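Local coordinates for protein glutathione-specific gamma-glutamylcyclotransferase (Saccharomyces cerevisiae S288c, PDB 5HWK) that cleaves glutathione into 5-oxo-L-proline and the dipeptide Cys-Gly, acting on no other gamma-glutamyl peptide, at residues A36-T44 with N167-T175; H46-A57 with S186-Y196. One frame throughout, in Å; residues are numbered along the deposited sequence.

Contact 1: residues A36-T44 with N167-T175; sequences ARRFWQSST and NEAFVGPET. With PO4 (phosphate ion), chain D.
The indole of Trp-40 lies over Pro-173 CA and Glu-174 N on one face, with Gly-172 CA close by. Pro-173, which follows a cis peptide bond, sets its CA 3.7 Å from the centroid of the six-membered ring and 5° off the normal, a CH-pi contact, while Arg-38 CB packs on the opposite face. Phe-170 CZ meets the indole edge. Trp-40 NE1 reaches Glu-174 O in a weak bond.

Backbone pairing fixes the register: Val-171 N bonds to Trp-40 O (2.8 Å). Ala-169 O is gripped twice, by Ser-42 N (2.8 Å) and, in its carbonyl plane on a lone pair, by Ser-42 OG (3.1 Å).

Gln-41 starts with CG anti to the backbone N (chi1 -178°) and bends at chi2, which brings its amide round to Asn-167. Asn-167 ND2, also bound to Thr-164 O, meets a lone pair of Gln-41 OE1 at 2.9 Å; Gln-41 NE2 returns a bond to Asn-167 OD1, from above its plane. The amides are turned 41° apart, and Ala-169 N reaches OD1 from the other face. The arrangement is an Asx turn within a type I beta turn, joined by a single beta bridge, Gln-41 with Phe-170, to a strand corner.

Contact 2: residues H46-A57 with S186-Y196; sequences HRGTPANPGRVA and SHGPSGSNYEY. With PO4 (phosphate ion), chain D.
Arg-47 threads its guanidinium between Tyr-196 CB on one face and Ser-190 CB on the other. A bend at chi2 (-63°) helps turn the chain toward the helix start, where NH1 makes two bonds: one to Ser-192 O, the other, almost straight and in the guanidinium plane, to Glu-195 OE1 (2.9 Å), a salt bridge met on the anti side of the carboxylate. Ser-192 OG in turn caps Glu-195 N.

Packing is tightest farther in. Asn-193 clasps the backbone of Arg-55 with both ends of its amide: OD1 accepts from Arg-55 N, and ND2 donates to Arg-55 O, each at 2.8 Å. Beside it Val-56 CG1 sits over the centre of the Tyr-196 ring, 3.8 Å from the centroid, and Tyr-196 OH accepts from Ala-57 N (3.0 Å).

The outer side is looser and wetter. One water accepts from Arg-47 NH2 and gives a weak bond to Glu-195 OE1; another joins Asn-52 O to His-187 N, both exposed residues. Ser-190 N, in the type I turn of the hairpin, bonds to His-46 O.

His-46 ND1 holds, in its ring plane, an oxygen (O3, 2.7 Å) of the phosphate that Ser-43 and Thr-44 also bind. The start of helix 193-205 is thus docked on strand 54-61, with Tyr-196 also against Glu-115, probably the proton acceptor, while Arg-55 runs to helix 176-185 and its salt-bridge partner Glu-174.

From the N terminus, the chain runs through 36-44 and, one residue later, into 46-57, so the first halves of both contacts are neighbours in one three-stranded antiparallel sheet. Gln-41 is backbone-bonded to Val-56, and Ser-43 to Gly-54. Much later 167-175 returns to close contact 1, a loop of more than 120 residues; helix 176-185 then leads to 186-196, which closes contact 2. The two closures therefore cross rather than nest. Phe-39 packs on Tyr-196, and both contacts share one phosphate, probably from the crystallisation liquor. Together they fasten this small sheet to the loop before helix 176-185 and to the hairpin and helix after it.

Contact 1: residues A36-T44 with N167-T175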
loop_
_atom_site.group_PDB
_atom_site.type_symbol
_atom_site.label_atom_id
_atom_site.label_comp_id
_atom_site.label_asym_id
_atom_site.label_seq_id
_atom_site.Cartn_x
_atom_site.Cartn_y
_atom_site.Cartn_z
ATOM N N ALA A 36 6.930 0.866 -3.378
ATOM C CA ALA A 36 6.409 2.221 -3.287
ATOM C C ALA A 36 4.896 2.163 -3.471
ATOM O O ALA A 36 4.397 1.432 -4.329
ATOM C CB ALA A 36 6.953 3.068 -4.444
ATOM N N ARG A 37 4.161 2.989 -2.735
ATOM C CA ARG A 37 2.701 3.049 -2.878
ATOM C C ARG A 37 2.333 4.269 -3.732
ATOM O O ARG A 37 2.840 5.366 -3.483
ATOM C CB ARG A 37 2.023 3.173 -1.518
ATOM C CG ARG A 37 0.518 3.434 -1.579
ATOM C CD ARG A 37 -0.145 3.457 -0.218
ATOM N NE ARG A 37 0.565 4.358 0.656
ATOM C CZ ARG A 37 0.829 4.086 1.929
ATOM N NH1 ARG A 37 0.259 3.029 2.532
ATOM N NH2 ARG A 37 1.630 4.880 2.629
ATOM N N ARG A 38 1.519 4.056 -4.767
ATOM C CA ARG A 38 1.127 5.150 -5.650
ATOM C C ARG A 38 -0.352 5.000 -5.953
ATOM O O ARG A 38 -0.886 3.893 -6.023
ATOM C CB ARG A 38 1.918 5.097 -6.989
ATOM C CG ARG A 38 3.409 5.464 -6.883
ATOM C CD ARG A 38 3.567 6.917 -6.504
ATOM N NE ARG A 38 4.944 7.398 -6.436
ATOM C CZ ARG A 38 5.707 7.369 -5.345
ATOM N NH1 ARG A 38 5.269 6.789 -4.223
ATOM N NH2 ARG A 38 6.930 7.899 -5.393
ATOM N N PHE A 39 -1.012 6.136 -6.224
ATOM C CA PHE A 39 -2.436 6.101 -6.580
ATOM C C PHE A 39 -2.574 5.945 -8.102
ATOM O O PHE A 39 -3.088 6.802 -8.831
ATOM C CB PHE A 39 -3.163 7.339 -6.066
ATOM C CG PHE A 39 -3.649 7.239 -4.632
ATOM C CD1 PHE A 39 -2.821 6.799 -3.618
ATOM C CD2 PHE A 39 -4.944 7.647 -4.312
ATOM C CE1 PHE A 39 -3.272 6.741 -2.306
ATOM C CE2 PHE A 39 -5.392 7.631 -3.030
ATOM C CZ PHE A 39 -4.578 7.160 -2.021
ATOM N N TRP A 40 -2.018 4.826 -8.582
ATOM C CA TRP A 40 -1.884 4.484 -9.993
ATOM C C TRP A 40 -2.784 3.341 -10.417
ATOM O O TRP A 40 -2.533 2.715 -11.463
ATOM C CB TRP A 40 -0.431 4.212 -10.339
ATOM C CG TRP A 40 0.438 5.417 -10.256
ATOM C CD1 TRP A 40 0.046 6.724 -10.035
ATOM C CD2 TRP A 40 1.845 5.449 -10.479
ATOM N NE1 TRP A 40 1.151 7.545 -10.058
ATOM C CE2 TRP A 40 2.268 6.788 -10.331
ATOM C CE3 TRP A 40 2.801 4.463 -10.738
ATOM C CZ2 TRP A 40 3.607 7.164 -10.439
ATOM C CZ3 TRP A 40 4.139 4.846 -10.852
ATOM C CH2 TRP A 40 4.520 6.182 -10.707
ATOM N N GLN A 41 -3.838 3.063 -9.646
ATOM C CA GLN A 41 -4.836 2.070 -9.981
ATOM C C GLN A 41 -6.174 2.790 -10.147
ATOM O O GLN A 41 -6.534 3.640 -9.334
ATOM C CB GLN A 41 -4.891 1.009 -8.889
ATOM C CG GLN A 41 -5.862 -0.108 -9.156
ATOM C CD GLN A 41 -5.253 -1.181 -10.056
ATOM O OE1 GLN A 41 -4.179 -0.991 -10.644
ATOM N NE2 GLN A 41 -5.915 -2.326 -10.137
ATOM N N SER A 42 -6.868 2.558 -11.251
ATOM C CA SER A 42 -8.172 3.208 -11.376
ATOM C C SER A 42 -9.262 2.428 -10.635
ATOM O O SER A 42 -9.137 1.224 -10.416
ATOM C CB SER A 42 -8.540 3.325 -12.834
ATOM O OG SER A 42 -8.662 2.042 -13.321
ATOM N N SER A 43 -10.289 3.154 -10.156
ATOM C CA SER A 43 -11.439 2.551 -9.508
ATOM C C SER A 43 -12.677 2.912 -10.324
ATOM O O SER A 43 -12.954 4.103 -10.574
ATOM C CB SER A 43 -11.588 3.077 -8.098
ATOM O OG SER A 43 -12.825 2.643 -7.573
ATOM N N THR A 44 -13.447 1.895 -10.713
ATOM C CA THR A 44 -14.680 2.100 -11.470
ATOM C C THR A 44 -15.922 1.645 -10.748
ATOM O O THR A 44 -17.009 1.894 -11.256
ATOM C CB THR A 44 -14.598 1.459 -12.862
ATOM O OG1 THR A 44 -14.392 0.061 -12.695
ATOM C CG2 THR A 44 -13.407 2.001 -13.594
ATOM N N ASN A 167 -1.931 -4.845 -15.251
ATOM C CA ASN A 167 -3.359 -5.064 -15.058
ATOM C C ASN A 167 -4.155 -3.988 -15.812
ATOM O O ASN A 167 -3.675 -2.872 -16.011
ATOM C CB ASN A 167 -3.665 -5.187 -13.540
ATOM C CG ASN A 167 -4.121 -3.886 -12.891
ATOM O OD1 ASN A 167 -5.314 -3.555 -12.932
ATOM N ND2 ASN A 167 -3.197 -3.165 -12.282
ATOM N N GLU A 168 -5.402 -4.325 -16.198
ATOM C CA GLU A 168 -6.230 -3.434 -17.024
ATOM C C GLU A 168 -6.474 -2.079 -16.372
ATOM O O GLU A 168 -6.697 -1.103 -17.089
ATOM C CB GLU A 168 -7.586 -4.105 -17.330
ATOM C CG GLU A 168 -8.410 -4.524 -16.089
ATOM N N ALA A 169 -6.486 -1.994 -15.025
ATOM C CA ALA A 169 -6.827 -0.771 -14.319
ATOM C C ALA A 169 -5.588 0.053 -13.970
ATOM O O ALA A 169 -5.712 1.103 -13.350
ATOM C CB ALA A 169 -7.668 -1.110 -13.082
ATOM N N PHE A 170 -4.394 -0.383 -14.353
ATOM C CA PHE A 170 -3.202 0.372 -13.981
ATOM C C PHE A 170 -3.110 1.605 -14.854
ATOM O O PHE A 170 -3.229 1.520 -16.071
ATOM C CB PHE A 170 -1.948 -0.497 -14.163
ATOM C CG PHE A 170 -0.687 0.083 -13.589
ATOM C CD1 PHE A 170 -0.415 -0.034 -12.231
ATOM C CD2 PHE A 170 0.238 0.713 -14.395
ATOM C CE1 PHE A 170 0.798 0.464 -11.670
ATOM C CE2 PHE A 170 1.448 1.221 -13.865
ATOM C CZ PHE A 170 1.727 1.092 -12.507
ATOM N N VAL A 171 -2.854 2.744 -14.242
ATOM C CA VAL A 171 -2.812 4.002 -14.988
ATOM C C VAL A 171 -1.468 4.697 -14.845
ATOM O O VAL A 171 -1.307 5.814 -15.333
ATOM C CB VAL A 171 -3.964 4.961 -14.609
ATOM C CG1 VAL A 171 -5.278 4.429 -15.036
ATOM C CG2 VAL A 171 -4.060 5.112 -13.156
ATOM N N GLY A 172 -0.503 4.081 -14.159
ATOM C CA GLY A 172 0.766 4.750 -13.924
ATOM C C GLY A 172 1.629 4.648 -15.168
ATOM O O GLY A 172 1.340 3.882 -16.111
ATOM N N PRO A 173 2.732 5.433 -15.212
ATOM C CA PRO A 173 3.053 6.480 -14.251
ATOM C C PRO A 173 2.156 7.689 -14.517
ATOM O O PRO A 173 1.684 7.924 -15.635
ATOM C CB PRO A 173 4.510 6.804 -14.569
ATOM C CG PRO A 173 4.613 6.560 -16.035
ATOM C CD PRO A 173 3.693 5.403 -16.339
ATOM N N GLU A 174 1.878 8.419 -13.471
ATOM C CA GLU A 174 1.103 9.629 -13.566
ATOM C C GLU A 174 1.717 10.617 -12.596
ATOM O O GLU A 174 2.162 10.212 -11.519
ATOM C CB GLU A 174 -0.311 9.263 -13.133
ATOM C CG GLU A 174 -1.387 10.138 -13.647
ATOM C CD GLU A 174 -2.798 9.590 -13.439
ATOM O OE1 GLU A 174 -3.172 9.401 -12.279
ATOM O OE2 GLU A 174 -3.529 9.392 -14.424
ATOM N N THR A 175 1.769 11.897 -12.972
ATOM C CA THR A 175 2.273 12.911 -12.054
ATOM C C THR A 175 1.240 13.203 -10.966
ATOM O O THR A 175 0.042 12.908 -11.099
ATOM C CB THR A 175 2.555 14.223 -12.781
ATOM O OG1 THR A 175 1.302 14.773 -13.183
ATOM C CG2 THR A 175 3.450 14.012 -14.021
HETATM P P PO4 D . -12.652 -0.802 -8.373
HETATM O O1 PO4 D . -12.571 -0.609 -9.884
HETATM O O2 PO4 D . -12.869 -2.261 -8.035
HETATM O O3 PO4 D . -13.686 0.155 -7.761
HETATM O O4 PO4 D . -11.266 -0.368 -7.781
#

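Contact 2: residues H46-A57 with S186-Y196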
loop_
_atom_site.group_PDB
_atom_site.type_symbol
_atom_site.label_atom_id
_atom_site.label_comp_id
_atom_site.label_asym_id
_atom_site.label_seq_id
_atom_site.Cartn_x
_atom_site.Cartn_y
_atom_site.Cartn_z
ATOM N N HIS A 46 -16.078 1.909 -7.005
ATOM C CA HIS A 46 -16.070 2.363 -5.619
ATOM C C HIS A 46 -15.864 3.862 -5.531
ATOM O O HIS A 46 -16.708 4.578 -4.952
ATOM C CB HIS A 46 -15.038 1.579 -4.825
ATOM C CG HIS A 46 -15.404 0.146 -4.712
ATOM N ND1 HIS A 46 -15.128 -0.757 -5.711
ATOM C CD2 HIS A 46 -16.094 -0.530 -3.759
ATOM C CE1 HIS A 46 -15.615 -1.938 -5.382
ATOM N NE2 HIS A 46 -16.200 -1.830 -4.201
ATOM N N ARG A 47 -14.733 4.346 -6.068
ATOM C CA ARG A 47 -14.365 5.749 -5.942
ATOM C C ARG A 47 -14.399 6.466 -7.284
ATOM O O ARG A 47 -13.988 7.635 -7.379
ATOM C CB ARG A 47 -12.994 5.855 -5.296
ATOM C CG ARG A 47 -12.930 5.275 -3.875
ATOM C CD ARG A 47 -13.826 6.013 -2.894
ATOM N NE ARG A 47 -13.841 5.287 -1.602
ATOM C CZ ARG A 47 -14.424 5.801 -0.520
ATOM N NH1 ARG A 47 -14.947 7.013 -0.570
ATOM N NH2 ARG A 47 -14.461 5.093 0.614
ATOM N N GLY A 48 -15.009 5.833 -8.270
ATOM C CA GLY A 48 -15.304 6.421 -9.563
ATOM C C GLY A 48 -16.313 5.533 -10.261
ATOM O O GLY A 48 -16.884 4.627 -9.641
ATOM N N THR A 49 -16.513 5.785 -11.562
ATOM C CA THR A 49 -17.462 5.028 -12.369
ATOM C C THR A 49 -16.743 4.506 -13.609
ATOM O O THR A 49 -15.620 4.923 -13.908
ATOM C CB THR A 49 -18.624 5.932 -12.797
ATOM O OG1 THR A 49 -18.109 6.895 -13.725
ATOM C CG2 THR A 49 -19.292 6.586 -11.597
ATOM N N PRO A 50 -17.360 3.582 -14.355
ATOM C CA PRO A 50 -16.726 3.092 -15.600
ATOM C C PRO A 50 -16.331 4.186 -16.567
ATOM O O PRO A 50 -15.242 4.147 -17.154
ATOM C CB PRO A 50 -17.754 2.091 -16.149
ATOM C CG PRO A 50 -18.451 1.589 -14.848
ATOM C CD PRO A 50 -18.601 2.849 -14.039
ATOM N N ALA A 51 -17.228 5.154 -16.770
ATOM C CA ALA A 51 -16.902 6.240 -17.687
ATOM C C ALA A 51 -15.969 7.258 -17.065
ATOM O O ALA A 51 -15.310 7.996 -17.798
ATOM C CB ALA A 51 -18.159 6.881 -18.306
ATOM N N ASN A 52 -15.935 7.378 -15.731
ATOM C CA ASN A 52 -15.158 8.418 -15.072
ATOM C C ASN A 52 -14.467 7.769 -13.872
ATOM O O ASN A 52 -14.884 7.926 -12.719
ATOM C CB ASN A 52 -16.061 9.573 -14.607
ATOM C CG ASN A 52 -16.675 10.305 -15.777
ATOM O OD1 ASN A 52 -17.839 10.103 -16.107
ATOM N ND2 ASN A 52 -15.853 11.073 -16.475
ATOM N N PRO A 53 -13.377 7.054 -14.118
ATOM C CA PRO A 53 -12.739 6.306 -13.032
ATOM C C PRO A 53 -12.055 7.211 -12.023
ATOM O O PRO A 53 -11.608 8.325 -12.313
ATOM C CB PRO A 53 -11.701 5.454 -13.763
ATOM C CG PRO A 53 -12.251 5.325 -15.231
ATOM C CD PRO A 53 -12.860 6.704 -15.465
ATOM N N GLY A 54 -11.935 6.693 -10.820
ATOM C CA GLY A 54 -11.146 7.343 -9.795
ATOM C C GLY A 54 -9.728 6.771 -9.714
ATOM O O GLY A 54 -9.277 6.025 -10.588
ATOM N N ARG A 55 -9.045 7.078 -8.619
ATOM C CA ARG A 55 -7.675 6.655 -8.376
ATOM C C ARG A 55 -7.561 6.087 -6.979
ATOM O O ARG A 55 -7.880 6.765 -5.993
ATOM C CB ARG A 55 -6.653 7.775 -8.515
ATOM C CG ARG A 55 -6.620 8.417 -9.840
ATOM C CD ARG A 55 -5.872 7.496 -10.795
ATOM N NE ARG A 55 -5.646 8.099 -12.118
ATOM C CZ ARG A 55 -6.500 7.963 -13.110
ATOM N NH1 ARG A 55 -7.636 7.312 -12.970
ATOM N NH2 ARG A 55 -6.206 8.500 -14.282
ATOM N N VAL A 56 -7.018 4.864 -6.867
ATOM C CA VAL A 56 -6.850 4.202 -5.577
ATOM C C VAL A 56 -5.438 3.625 -5.529
ATOM O O VAL A 56 -4.676 3.716 -6.487
ATOM C CB VAL A 56 -7.954 3.145 -5.353
ATOM C CG1 VAL A 56 -9.309 3.825 -5.165
ATOM C CG2 VAL A 56 -7.993 2.128 -6.463
ATOM N N ALA A 57 -5.067 3.106 -4.358
ATOM C CA ALA A 57 -3.663 2.772 -4.115
ATOM C C ALA A 57 -3.259 1.411 -4.678
ATOM O O ALA A 57 -4.014 0.431 -4.608
ATOM C CB ALA A 57 -3.409 2.756 -2.615
ATOM N N SER A 186 -13.676 12.940 -8.682
ATOM C CA SER A 186 -14.303 11.645 -8.863
ATOM C C SER A 186 -15.078 11.211 -7.618
ATOM O O SER A 186 -14.818 11.656 -6.488
ATOM C CB SER A 186 -13.250 10.580 -9.228
ATOM O OG SER A 186 -12.605 10.851 -10.484
ATOM N N HIS A 187 -16.076 10.368 -7.847
ATOM C CA HIS A 187 -16.733 9.709 -6.719
ATOM C C HIS A 187 -17.423 8.490 -7.315
ATOM O O HIS A 187 -17.646 8.417 -8.526
ATOM C CB HIS A 187 -17.741 10.651 -6.004
ATOM C CG HIS A 187 -19.058 10.698 -6.658
ATOM N ND1 HIS A 187 -19.268 11.508 -7.736
ATOM C CD2 HIS A 187 -20.256 10.138 -6.354
ATOM C CE1 HIS A 187 -20.541 11.443 -8.096
ATOM N NE2 HIS A 187 -21.164 10.626 -7.265
ATOM N N GLY A 188 -17.731 7.526 -6.466
ATOM C CA GLY A 188 -18.536 6.401 -6.874
ATOM C C GLY A 188 -19.404 5.943 -5.713
ATOM O O GLY A 188 -19.641 6.681 -4.753
ATOM N N PRO A 189 -19.894 4.717 -5.793
ATOM C CA PRO A 189 -20.833 4.216 -4.777
ATOM C C PRO A 189 -20.304 4.226 -3.367
ATOM O O PRO A 189 -21.111 4.275 -2.432
ATOM C CB PRO A 189 -21.109 2.785 -5.252
ATOM C CG PRO A 189 -20.935 2.858 -6.754
ATOM C CD PRO A 189 -19.783 3.807 -6.957
ATOM N N SER A 190 -18.988 4.185 -3.178
ATOM C CA SER A 190 -18.464 4.210 -1.817
ATOM C C SER A 190 -18.289 5.620 -1.279
ATOM O O SER A 190 -18.087 5.781 -0.070
ATOM C CB SER A 190 -17.108 3.568 -1.785
ATOM O OG SER A 190 -17.162 2.229 -2.212
ATOM N N GLY A 191 -18.382 6.646 -2.132
ATOM C CA GLY A 191 -18.179 8.028 -1.742
ATOM C C GLY A 191 -17.132 8.654 -2.603
ATOM O O GLY A 191 -16.752 8.129 -3.668
ATOM N N SER A 192 -16.656 9.803 -2.182
ATOM C CA SER A 192 -15.788 10.575 -3.046
ATOM C C SER A 192 -14.396 9.964 -3.058
ATOM O O SER A 192 -13.939 9.295 -2.103
ATOM C CB SER A 192 -15.667 12.027 -2.605
ATOM O OG SER A 192 -14.969 12.099 -1.378
ATOM N N ASN A 193 -13.687 10.213 -4.136
ATOM C CA ASN A 193 -12.298 9.743 -4.200
ATOM C C ASN A 193 -11.470 10.513 -3.174
ATOM O O ASN A 193 -10.544 9.955 -2.568
ATOM C CB ASN A 193 -11.796 9.989 -5.624
ATOM C CG ASN A 193 -10.546 9.182 -6.016
ATOM O OD1 ASN A 193 -10.287 9.127 -7.209
ATOM N ND2 ASN A 193 -9.855 8.542 -5.076
ATOM N N TYR A 194 -11.851 11.766 -2.890
ATOM C CA TYR A 194 -11.148 12.532 -1.873
ATOM C C TYR A 194 -11.257 11.881 -0.507
ATOM O O TYR A 194 -10.269 11.851 0.244
ATOM C CB TYR A 194 -11.758 13.934 -1.844
ATOM C CG TYR A 194 -11.350 14.846 -0.732
ATOM C CD1 TYR A 194 -10.030 15.284 -0.582
ATOM C CD2 TYR A 194 -12.320 15.435 0.068
ATOM C CE1 TYR A 194 -9.702 16.197 0.427
ATOM C CE2 TYR A 194 -12.000 16.285 1.041
ATOM C CZ TYR A 194 -10.708 16.674 1.221
ATOM O OH TYR A 194 -10.474 17.592 2.218
ATOM N N GLU A 195 -12.451 11.386 -0.158
ATOM C CA GLU A 195 -12.631 10.700 1.129
ATOM C C GLU A 195 -11.681 9.492 1.229
ATOM O O GLU A 195 -11.134 9.231 2.305
ATOM C CB GLU A 195 -14.069 10.209 1.284
ATOM C CG GLU A 195 -14.303 9.576 2.622
ATOM C CD GLU A 195 -15.626 8.786 2.752
ATOM O OE1 GLU A 195 -16.163 8.263 1.735
ATOM O OE2 GLU A 195 -16.082 8.613 3.898
ATOM N N TYR A 196 -11.545 8.702 0.161
ATOM C CA TYR A 196 -10.598 7.590 0.207
ATOM C C TYR A 196 -9.182 8.068 0.549
ATOM O O TYR A 196 -8.504 7.487 1.420
ATOM C CB TYR A 196 -10.606 6.890 -1.137
ATOM C CG TYR A 196 -9.607 5.790 -1.327
ATOM C CD1 TYR A 196 -8.326 6.069 -1.813
ATOM C CD2 TYR A 196 -9.959 4.463 -1.060
ATOM C CE1 TYR A 196 -7.398 5.051 -2.013
ATOM C CE2 TYR A 196 -9.039 3.413 -1.266
ATOM C CZ TYR A 196 -7.759 3.720 -1.702
ATOM O OH TYR A 196 -6.850 2.703 -1.968
HETATM P P PO4 D . -12.652 -0.802 -8.373
HETATM O O1 PO4 D . -12.571 -0.609 -9.884
HETATM O O2 PO4 D . -12.869 -2.261 -8.035
HETATM O O3 PO4 D . -13.686 0.155 -7.761
HETATM O O4 PO4 D . -11.266 -0.368 -7.781
HETATM O O HOH W 1 -16.083 5.286 3.000
HETATM O O HOH W 2 -16.195 9.765 -10.947
#